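PDB 4FR9: uncharacterized protein from Bacteroides fragilis, which is of unknown function but resembles beta-lactamase-inhibitor proteins (BLIP-like) and is placed in the PepSY clan. Local coordinates for residues N68-N71 with N72-P75. Numbering follows the deposited sequence.
Sequences NSIN and NLPP
Asn-72 reaches back along the chain to Asn-68, its side-chain OD1 accepting a hydrogen bond from the backbone N of Asn-68 at 2.9 Å. The bond is bent, 137° at the hydrogen, and the donor is tilted 23° from the carbonyl plane of the amide. With CG anti to its own carbonyl carbon (chi1 -63°), the Asn-72 side chain turns back past Ser-69 O, its amide plane steeply inclined to that of Asn-68, and OD1 also touches CB of Asn-68. Asparagine suits this place because its short, flat amide presents a carbonyl to a backbone N-H just past strand 60-67.

Backbone bonds wind the turn between. Asn-72 N donates to Ser-69 O at 3.0 Å, and Leu-73 N to Ile-70 O, also 3.0 Å; both are i+3 to i bonds, closing two overlapping turns of 3-10 type. Serine suits position 69 because its one-carbon arm lets OG accept from the backbone N of Asn-71 at 3.0 Å, making an ST turn.

CD1 of Leu-73 lies against CB of Ile-70 at 3.9 Å, with CG2 of the isoleucine close by. These branched aliphatic chains face the sheet (Val-94, Phe-107) and helix (Leu-78, Phe-81), while Asn-68 and Asn-71 are exposed and Asn-68 and Asn-72 touch Arg-48.

Pro-74 then takes the N-cap position of helix 75-83; Pro-75 loses nothing by lacking an N-H, since first-turn N-H groups have no partner within the helix. ST turn and 3-10 turns thus make the strand-to-helix connection by which this BLIP-like fold leads from strand 60-67 into the helix packed beside its antiparallel sheet.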
loop_
_atom_site.group_PDB
_atom_site.type_symbol
_atom_site.label_atom_id
_atom_site.label_comp_id
_atom_site.label_asym_id
_atom_site.label_seq_id
_atom_site.Cartn_x
_atom_site.Cartn_y
_atom_site.Cartn_z
ATOM N N ASN A 68 4.960 -10.857 1.566
ATOM C CA ASN A 68 4.583 -12.076 2.367
ATOM C C ASN A 68 5.200 -12.013 3.794
ATOM O O ASN A 68 4.676 -12.559 4.778
ATOM C CB ASN A 68 5.001 -13.392 1.666
ATOM C CG ASN A 68 4.368 -13.573 0.273
ATOM O OD1 ASN A 68 3.241 -13.119 0.021
ATOM N ND2 ASN A 68 5.094 -14.264 -0.626
ATOM N N SER A 69 6.295 -11.274 3.924
ATOM C CA SER A 69 7.131 -11.363 5.129
ATOM C C SER A 69 8.213 -10.316 5.031
ATOM O O SER A 69 8.446 -9.755 3.962
ATOM C CB SER A 69 7.710 -12.760 5.326
ATOM O OG SER A 69 9.010 -12.945 4.816
ATOM N N ILE A 70 8.904 -10.107 6.145
ATOM C CA ILE A 70 10.060 -9.207 6.139
ATOM C C ILE A 70 11.150 -9.653 5.177
ATOM O O ILE A 70 11.955 -8.827 4.753
ATOM C CB ILE A 70 10.602 -8.894 7.541
ATOM C CG1 ILE A 70 11.154 -10.151 8.235
ATOM C CG2 ILE A 70 9.550 -8.122 8.367
ATOM C CD1 ILE A 70 11.828 -9.822 9.564
ATOM N N ASN A 71 11.216 -10.952 4.835
ATOM C CA ASN A 71 12.217 -11.377 3.895
ATOM C C ASN A 71 11.978 -10.891 2.483
ATOM O O ASN A 71 12.828 -11.026 1.633
ATOM C CB ASN A 71 12.336 -12.901 3.875
ATOM C CG ASN A 71 13.001 -13.440 5.086
ATOM O OD1 ASN A 71 13.540 -12.692 5.924
ATOM N ND2 ASN A 71 13.080 -14.768 5.137
ATOM N N ASN A 72 10.815 -10.289 2.221
ATOM C CA ASN A 72 10.563 -9.661 0.928
ATOM C C ASN A 72 10.967 -8.197 0.880
ATOM O O ASN A 72 10.808 -7.561 -0.150
ATOM C CB ASN A 72 9.092 -9.806 0.552
ATOM C CG ASN A 72 8.686 -11.248 0.384
ATOM O OD1 ASN A 72 7.663 -11.665 0.929
ATOM N ND2 ASN A 72 9.485 -12.008 -0.348
ATOM N N LEU A 73 11.462 -7.658 1.995
ATOM C CA LEU A 73 11.953 -6.281 2.028
ATOM C C LEU A 73 13.314 -6.218 1.364
ATOM O O LEU A 73 14.093 -7.177 1.447
ATOM C CB LEU A 73 12.079 -5.804 3.456
ATOM C CG LEU A 73 10.782 -5.695 4.230
ATOM C CD1 LEU A 73 11.040 -5.466 5.719
ATOM C CD2 LEU A 73 9.896 -4.605 3.601
ATOM N N PRO A 74 13.649 -5.075 0.746
ATOM C CA PRO A 74 15.007 -4.910 0.201
ATOM C C PRO A 74 16.035 -4.956 1.335
ATOM O O PRO A 74 15.713 -4.639 2.493
ATOM C CB PRO A 74 14.985 -3.532 -0.470
ATOM C CG PRO A 74 13.705 -2.938 -0.175
ATOM C CD PRO A 74 12.799 -3.926 0.481
ATOM N N PRO A 75 17.280 -5.280 1.005
ATOM C CA PRO A 75 18.323 -5.408 2.017
ATOM C C PRO A 75 18.416 -4.247 3.034
ATOM O O PRO A 75 18.492 -4.478 4.226
ATOM C CB PRO A 75 19.577 -5.585 1.171
ATOM C CG PRO A 75 19.065 -6.323 -0.010
ATOM C CD PRO A 75 17.746 -5.720 -0.313
#